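Local coordinates for StiE protein (Stigmatella aurantiaca, PDB 6ECX) that is a multifunctional polyketide synthase, represented by its O-methyltransferase domain, which transfers a methyl group from S-adenosylmethionine to oxygen, at residues S51-R54 / T55-P59; F176-I179 / D180-L183; N244-Y247 / A248-E252. All coordinates share one frame; numbering follows the deposited sequence.

Contact 1 of 3, residues S51-R54 / T55-P59; sequences SWIR and TVFRP
Val56 lays a methyl over the indole of Trp52, one turn earlier in the same short helix. CB of Val56 sits 3.4 Å from Trp52 O. With CG1 anti to the backbone N (chi1 173°), CG2 is the branch that turns back along the helix, first skirting the carbonyl of Trp52 and then ending over the ring, 3.5 Å from CE2 of Trp52. The methyl stands over the five-membered ring, displaced toward its CE2-NE1 side and 19° off the normal, a CH-pi contact. Trp40 meets this indole edge-to-face from elsewhere in the chain.

Ile53 and Phe57 make a second pair: CD1 of Ile53 packs 3.7 Å from CE2 of Phe57, while Ile53 O approaches the edge of the phenyl ring. At the start of the helix Ser51 O is gripped by two donors, Thr55 N at 3.0 Å and Thr55 OG1 at 3.1 Å, which come from opposite faces of its carbonyl plane. Ser51 OG accepts from Arg54 N at 3.0 Å and also bonds Gln250 of helix 247-255, so this hydroxyl is shared between two helices. Farther on, Arg58 N closes the next turn onto Arg54 O at 3.0 Å. Ser51 thus N-caps helix 52-57, its hydroxyl accepting from the amide three residues on.

Contact 2 of 3, residues F176-I179 / D180-L183; sequences FSNI and DRHL
The imidazole of His182 presents its edge to the backbone carbonyl of Asn178, and the guanidinium of Arg181 turns its edge to the hydroxyl of Ser177. In the first pair ND1 of His182 donates to Asn178 O at 2.9 Å; the oxygen lies close to the ring plane and the donor comes in on a carbonyl lone pair. In the second, NE of Arg181 donates to Ser177 OG at 3.0 Å with the N-H pointing almost straight at it (172°), the oxygen only 4° out of the guanidinium plane. The phenyl ring of Phe176, set on another side of the helix, has Ile179 CD1 4.0 Å above one face, offset toward the rim.

Arg181 reaches Ser177 because its chain bends at chi3 (-69°), bringing NE back beside the preceding turn. Arg181 NH2 comes 3.6 Å from Asn178 CA and forms a salt bridge with Asp152. The Asn178 amide stands steeply across the imidazole without hydrogen-bonding it: OD1 accepts from Phe153 N, while ND2 donates to the carbonyls of Asp151 and Ser148. The Asp180 carboxylate is held elsewhere, by a salt bridge to Lys292 and a hydrogen bond to His225. The backbone bonds of the helix include Asp180 N to Phe176 O and Arg181 N to Ser177 O, each 2.9 Å, and His182 N bonds Ile179 O at 3.2 Å.

The direction of the imidazole bond requires a proton on ND1, and the nearby OD1 of Asn178 would probably favour that proton electrostatically. The bond from Asn178 to the carbonyl of Ser148, an S-adenosylmethionine-binding residue, is consistent with a second-shell link between this helix and the cofactor pocket.

Contact 3 of 3, residues N244-Y247 / A248-E252; sequences NPDY and AAQFE
Tyr247 and Phe251 leave the helix as neighbours with their rings almost parallel (planes 15° apart), yet offset so far that there is little face-to-face stacking, the centroids being 5.7 Å apart. Both have CG anti to the backbone N, which sends the two rings off in the same direction. What covers a face of the tyrosine is instead CB of Phe251, 4.3 Å from the Tyr247 ring centroid in a CH-pi contact. The phenol tip reaches farther along its neighbour, with Tyr247 OH 3.7 Å from Phe251 CD2 and weakly hydrogen-bonded to Phe268 O.

The polar side chains are set at steep angles to one another. The amides of Asn244 and Gln250 stand 86° apart: ND2 of Asn244 donates to Gln250 OE1 at 2.8 Å in a nearly straight bond that reaches the oxygen from above its carbonyl plane. The same OE1 is hydrogen-bonded to Ser51, so two partners hold it. On the other end of the amide, NE2 of Gln250 donates to a water 2.9 Å away, and that water donates to Asp246 OD2 at 3.1 Å, bridging two groups whose planes are also steeply inclined. Asn244 OD1 receives a weak bond from Asp246 N, closing an Asx turn within the type I turn from Asn244 to Tyr247. Asp246 occupies the N-cap position but its carboxylate caps nothing; Asp246 O accepts from Gln250 N at 2.9 Å.

The loop leads from helix 235-242 into helix 247-255. Asn244 of the loop, with Tyr247 and Gln250 of the first turn, packs on Ile53 of helix 52-57, while Tyr247 and Phe251 also lean on helix 263-280.

Overall arrangement
From the N terminus, contact 1 comes first, closing the turns of helix 52-57; contact 2 follows on helix 172-181, where the chain passes into strands 183-184 and 187-196; contact 3 comes last, at the entry to helix 247-255. All three are local and in series, so none nests in or crosses another. In space contacts 1 and 3 are neighbours, their centres about 11 Å apart, joined where the serine cap of one meets the glutamine of the other. Contact 2 lies on the opposite side of the chain's centre, about 37 Å from contact 1 between centres. Contacts 1 and 3 join helices 52-57 and 247-255, while 176-183 packs on strands of the central sheet within the methyltransferase domain.

Contact 1 of 3, residues S51-R54 / T55-P59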
loop_
_atom_site.group_PDB
_atom_site.type_symbol
_atom_site.label_atom_id
_atom_site.label_comp_id
_atom_site.label_asym_id
_atom_site.label_seq_id
_atom_site.Cartn_x
_atom_site.Cartn_y
_atom_site.Cartn_z
ATOM N N SER A 51 -2.085 1.542 -21.798
ATOM C CA SER A 51 -1.776 2.887 -21.329
ATOM C C SER A 51 -2.441 3.055 -19.970
ATOM O O SER A 51 -3.662 3.227 -19.886
ATOM C CB SER A 51 -2.259 3.938 -22.316
ATOM O OG SER A 51 -2.212 5.212 -21.715
ATOM N N TRP A 52 -1.637 2.975 -18.912
ATOM C CA TRP A 52 -2.150 3.247 -17.577
ATOM C C TRP A 52 -2.754 4.647 -17.501
ATOM O O TRP A 52 -3.792 4.854 -16.860
ATOM C CB TRP A 52 -1.026 3.075 -16.557
ATOM C CG TRP A 52 -1.447 3.337 -15.165
ATOM C CD1 TRP A 52 -2.073 2.466 -14.321
ATOM C CD2 TRP A 52 -1.276 4.557 -14.435
ATOM N NE1 TRP A 52 -2.306 3.071 -13.108
ATOM C CE2 TRP A 52 -1.828 4.355 -13.153
ATOM C CE3 TRP A 52 -0.721 5.803 -14.744
ATOM C CZ2 TRP A 52 -1.835 5.353 -12.174
ATOM C CZ3 TRP A 52 -0.729 6.796 -13.773
ATOM C CH2 TRP A 52 -1.281 6.563 -12.502
ATOM N N ILE A 53 -2.138 5.613 -18.182
ATOM C CA ILE A 53 -2.609 6.989 -18.085
ATOM C C ILE A 53 -3.985 7.131 -18.734
ATOM O O ILE A 53 -4.875 7.785 -18.181
ATOM C CB ILE A 53 -1.561 7.957 -18.679
ATOM C CG1 ILE A 53 -1.808 9.388 -18.200
ATOM C CG2 ILE A 53 -1.497 7.897 -20.202
ATOM C CD1 ILE A 53 -1.440 9.571 -16.744
ATOM N N ARG A 54 -4.203 6.486 -19.884
ATOM C CA ARG A 54 -5.506 6.591 -20.537
ATOM C C ARG A 54 -6.567 5.817 -19.761
ATOM O O ARG A 54 -7.711 6.272 -19.637
ATOM C CB ARG A 54 -5.427 6.096 -21.988
ATOM C CG ARG A 54 -4.567 6.953 -22.898
ATOM C CD ARG A 54 -4.545 6.457 -24.344
ATOM N NE ARG A 54 -4.188 7.550 -25.252
ATOM C CZ ARG A 54 -3.877 7.412 -26.538
ATOM N NH1 ARG A 54 -3.857 6.216 -27.109
ATOM N NH2 ARG A 54 -3.567 8.481 -27.257
ATOM N N THR A 55 -6.202 4.655 -19.221
ATOM C CA THR A 55 -7.167 3.846 -18.485
ATOM C C THR A 55 -7.672 4.574 -17.245
ATOM O O THR A 55 -8.872 4.544 -16.942
ATOM C CB THR A 55 -6.542 2.503 -18.098
ATOM O OG1 THR A 55 -6.287 1.739 -19.283
ATOM C CG2 THR A 55 -7.474 1.725 -17.190
ATOM N N VAL A 56 -6.776 5.252 -16.526
ATOM C CA VAL A 56 -7.147 5.889 -15.269
ATOM C C VAL A 56 -8.033 7.116 -15.477
ATOM O O VAL A 56 -8.789 7.488 -14.572
ATOM C CB VAL A 56 -5.861 6.218 -14.479
ATOM C CG1 VAL A 56 -6.158 7.031 -13.230
ATOM C CG2 VAL A 56 -5.167 4.935 -14.091
ATOM N N PHE A 57 -8.007 7.733 -16.659
ATOM C CA PHE A 57 -8.725 8.984 -16.881
ATOM C C PHE A 57 -10.005 8.838 -17.688
ATOM O O PHE A 57 -11.013 9.457 -17.342
ATOM C CB PHE A 57 -7.811 9.997 -17.566
ATOM C CG PHE A 57 -6.816 10.615 -16.641
ATOM C CD1 PHE A 57 -7.028 11.881 -16.128
ATOM C CD2 PHE A 57 -5.680 9.922 -16.261
ATOM C CE1 PHE A 57 -6.117 12.452 -15.271
ATOM C CE2 PHE A 57 -4.765 10.488 -15.404
ATOM C CZ PHE A 57 -4.986 11.758 -14.910
ATOM N N ARG A 58 -10.003 8.040 -18.755
ATOM C CA ARG A 58 -11.204 7.763 -19.538
ATOM C C ARG A 58 -11.527 6.272 -19.484
ATOM O O ARG A 58 -11.387 5.564 -20.491
ATOM C CB ARG A 58 -11.043 8.222 -20.987
ATOM C CG ARG A 58 -10.974 9.728 -21.172
ATOM C CD ARG A 58 -11.008 10.088 -22.654
ATOM N NE ARG A 58 -9.824 9.605 -23.361
ATOM C CZ ARG A 58 -9.055 10.360 -24.139
ATOM N NH1 ARG A 58 -9.350 11.641 -24.338
ATOM N NH2 ARG A 58 -7.995 9.827 -24.737
ATOM N N PRO A 59 -11.963 5.758 -18.328
ATOM C CA PRO A 59 -12.493 4.390 -18.288
ATOM C C PRO A 59 -13.906 4.278 -18.839
ATOM O O PRO A 59 -14.434 3.163 -18.919
ATOM C CB PRO A 59 -12.459 4.038 -16.786
ATOM C CG PRO A 59 -11.795 5.202 -16.095
ATOM C CD PRO A 59 -11.996 6.374 -16.992
#

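Contact 2 of 3, residues F176-I179 / D180-L183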
loop_
_atom_site.group_PDB
_atom_site.type_symbol
_atom_site.label_atom_id
_atom_site.label_comp_id
_atom_site.label_asym_id
_atom_site.label_seq_id
_atom_site.Cartn_x
_atom_site.Cartn_y
_atom_site.Cartn_z
ATOM N N PHE A 176 4.004 3.829 14.255
ATOM C CA PHE A 176 4.366 2.443 14.554
ATOM C C PHE A 176 4.188 2.109 16.030
ATOM O O PHE A 176 3.956 0.947 16.360
ATOM C CB PHE A 176 5.783 2.151 14.047
ATOM C CG PHE A 176 5.799 1.780 12.591
ATOM C CD1 PHE A 176 5.802 2.767 11.610
ATOM C CD2 PHE A 176 5.692 0.459 12.193
ATOM C CE1 PHE A 176 5.755 2.433 10.274
ATOM C CE2 PHE A 176 5.641 0.129 10.841
ATOM C CZ PHE A 176 5.664 1.113 9.889
ATOM N N SER A 177 4.218 3.105 16.913
ATOM C CA SER A 177 3.796 2.883 18.290
ATOM C C SER A 177 2.315 2.535 18.349
ATOM O O SER A 177 1.906 1.602 19.057
ATOM C CB SER A 177 4.108 4.128 19.129
ATOM O OG SER A 177 3.421 4.116 20.368
ATOM N N ASN A 178 1.493 3.279 17.601
ATOM C CA ASN A 178 0.063 2.972 17.519
ATOM C C ASN A 178 -0.174 1.562 16.975
ATOM O O ASN A 178 -1.060 0.840 17.447
ATOM C CB ASN A 178 -0.622 4.015 16.632
ATOM C CG ASN A 178 -2.122 4.090 16.854
ATOM O OD1 ASN A 178 -2.682 3.413 17.727
ATOM N ND2 ASN A 178 -2.784 4.942 16.068
ATOM N N ILE A 179 0.593 1.154 15.968
ATOM C CA ILE A 179 0.440 -0.199 15.436
ATOM C C ILE A 179 0.787 -1.228 16.510
ATOM O O ILE A 179 0.012 -2.155 16.791
ATOM C CB ILE A 179 1.314 -0.387 14.178
ATOM C CG1 ILE A 179 0.761 0.447 13.010
ATOM C CG2 ILE A 179 1.374 -1.881 13.807
ATOM C CD1 ILE A 179 1.691 0.535 11.801
ATOM N N ASP A 180 1.952 -1.057 17.138
ATOM C CA ASP A 180 2.406 -1.955 18.200
ATOM C C ASP A 180 1.371 -2.077 19.320
ATOM O O ASP A 180 0.961 -3.179 19.682
ATOM C CB ASP A 180 3.749 -1.441 18.748
ATOM C CG ASP A 180 4.349 -2.352 19.793
ATOM O OD1 ASP A 180 3.870 -3.494 19.920
ATOM O OD2 ASP A 180 5.298 -1.915 20.481
ATOM N N ARG A 181 0.916 -0.955 19.863
ATOM C CA ARG A 181 0.044 -1.017 21.031
ATOM C C ARG A 181 -1.313 -1.644 20.727
ATOM O O ARG A 181 -2.043 -2.003 21.665
ATOM C CB ARG A 181 -0.128 0.395 21.616
ATOM C CG ARG A 181 1.175 0.917 22.222
ATOM C CD ARG A 181 1.068 2.333 22.815
ATOM N NE ARG A 181 0.886 3.356 21.788
ATOM C CZ ARG A 181 -0.267 3.958 21.545
ATOM N NH1 ARG A 181 -1.335 3.652 22.271
ATOM N NH2 ARG A 181 -0.353 4.875 20.591
ATOM N N HIS A 182 -1.671 -1.782 19.453
ATOM C CA HIS A 182 -2.975 -2.337 19.088
ATOM C C HIS A 182 -2.866 -3.596 18.240
ATOM O O HIS A 182 -3.829 -3.983 17.574
ATOM C CB HIS A 182 -3.813 -1.269 18.384
ATOM C CG HIS A 182 -4.109 -0.113 19.268
ATOM N ND1 HIS A 182 -3.226 0.931 19.438
ATOM C CD2 HIS A 182 -5.156 0.136 20.090
ATOM C CE1 HIS A 182 -3.731 1.790 20.309
ATOM N NE2 HIS A 182 -4.899 1.330 20.717
ATOM N N LEU A 183 -1.719 -4.259 18.256
ATOM C CA LEU A 183 -1.551 -5.527 17.567
ATOM C C LEU A 183 -1.372 -6.610 18.626
ATOM O O LEU A 183 -0.519 -6.466 19.511
ATOM C CB LEU A 183 -0.333 -5.445 16.642
ATOM C CG LEU A 183 -0.042 -6.496 15.588
ATOM C CD1 LEU A 183 -1.294 -6.778 14.754
ATOM C CD2 LEU A 183 1.108 -5.987 14.708
#

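Contact 3 of 3, residues N244-Y247 / A248-E252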
loop_
_atom_site.group_PDB
_atom_site.type_symbol
_atom_site.label_atom_id
_atom_site.label_comp_id
_atom_site.label_asym_id
_atom_site.label_seq_id
_atom_site.Cartn_x
_atom_site.Cartn_y
_atom_site.Cartn_z
ATOM N N ASN A 244 5.003 3.331 -20.953
ATOM C CA ASN A 244 4.242 4.069 -21.962
ATOM C C ASN A 244 5.250 4.758 -22.873
ATOM O O ASN A 244 5.743 5.851 -22.551
ATOM C CB ASN A 244 3.294 5.084 -21.325
ATOM C CG ASN A 244 2.266 5.652 -22.313
ATOM O OD1 ASN A 244 2.569 5.919 -23.481
ATOM N ND2 ASN A 244 1.042 5.841 -21.832
ATOM N N PRO A 245 5.598 4.148 -24.013
ATOM C CA PRO A 245 6.567 4.781 -24.924
ATOM C C PRO A 245 6.068 6.072 -25.561
ATOM O O PRO A 245 6.889 6.815 -26.113
ATOM C CB PRO A 245 6.811 3.707 -25.996
ATOM C CG PRO A 245 6.273 2.445 -25.438
ATOM C CD PRO A 245 5.177 2.822 -24.491
ATOM N N ASP A 246 4.764 6.360 -25.513
ATOM C CA ASP A 246 4.195 7.577 -26.083
ATOM C C ASP A 246 3.567 8.449 -25.000
ATOM O O ASP A 246 2.643 9.222 -25.274
ATOM C CB ASP A 246 3.167 7.240 -27.165
ATOM C CG ASP A 246 3.003 8.354 -28.190
ATOM O OD1 ASP A 246 3.977 8.649 -28.915
ATOM O OD2 ASP A 246 1.896 8.924 -28.278
ATOM N N TYR A 247 4.079 8.337 -23.766
ATOM C CA TYR A 247 3.472 9.009 -22.620
ATOM C C TYR A 247 3.392 10.516 -22.812
ATOM O O TYR A 247 2.453 11.150 -22.320
ATOM C CB TYR A 247 4.257 8.699 -21.341
ATOM C CG TYR A 247 3.768 9.462 -20.124
ATOM C CD1 TYR A 247 2.776 8.933 -19.300
ATOM C CD2 TYR A 247 4.292 10.714 -19.801
ATOM C CE1 TYR A 247 2.320 9.630 -18.189
ATOM C CE2 TYR A 247 3.842 11.417 -18.697
ATOM C CZ TYR A 247 2.860 10.872 -17.893
ATOM O OH TYR A 247 2.414 11.570 -16.793
ATOM N N ALA A 248 4.377 11.108 -23.485
ATOM C CA ALA A 248 4.390 12.553 -23.668
ATOM C C ALA A 248 3.176 13.015 -24.469
ATOM O O ALA A 248 2.370 13.822 -23.992
ATOM C CB ALA A 248 5.691 12.982 -24.351
ATOM N N ALA A 249 3.025 12.506 -25.694
ATOM C CA ALA A 249 1.876 12.891 -26.510
ATOM C C ALA A 249 0.566 12.330 -25.968
ATOM O O ALA A 249 -0.495 12.873 -26.282
ATOM C CB ALA A 249 2.078 12.445 -27.957
ATOM N N GLN A 250 0.604 11.262 -25.164
ATOM C CA GLN A 250 -0.633 10.804 -24.543
ATOM C C GLN A 250 -1.077 11.751 -23.433
ATOM O O GLN A 250 -2.264 12.083 -23.333
ATOM C CB GLN A 250 -0.477 9.378 -24.003
ATOM C CG GLN A 250 -0.438 8.322 -25.092
ATOM C CD GLN A 250 -0.829 6.945 -24.609
ATOM O OE1 GLN A 250 -1.044 6.724 -23.415
ATOM N NE2 GLN A 250 -0.931 6.004 -25.544
ATOM N N PHE A 251 -0.133 12.210 -22.606
ATOM C CA PHE A 251 -0.487 13.060 -21.477
ATOM C C PHE A 251 -0.981 14.429 -21.926
ATOM O O PHE A 251 -1.866 15.004 -21.282
ATOM C CB PHE A 251 0.712 13.209 -20.539
ATOM C CG PHE A 251 0.448 14.094 -19.356
ATOM C CD1 PHE A 251 0.883 15.411 -19.345
ATOM C CD2 PHE A 251 -0.242 13.612 -18.257
ATOM C CE1 PHE A 251 0.637 16.230 -18.260
ATOM C CE2 PHE A 251 -0.490 14.423 -17.168
ATOM C CZ PHE A 251 -0.048 15.734 -17.170
ATOM N N GLU A 252 -0.424 14.971 -23.012
ATOM C CA GLU A 252 -0.908 16.249 -23.523
ATOM C C GLU A 252 -2.356 16.145 -23.982
ATOM O O GLU A 252 -3.152 17.066 -23.764
ATOM C CB GLU A 252 -0.033 16.728 -24.678
ATOM C CG GLU A 252 1.437 16.850 -24.357
ATOM C CD GLU A 252 2.208 17.476 -25.501
ATOM O OE1 GLU A 252 1.638 18.351 -26.188
ATOM O OE2 GLU A 252 3.373 17.084 -25.724
HETATM O O HOH W 1 -0.135 6.523 -28.320
#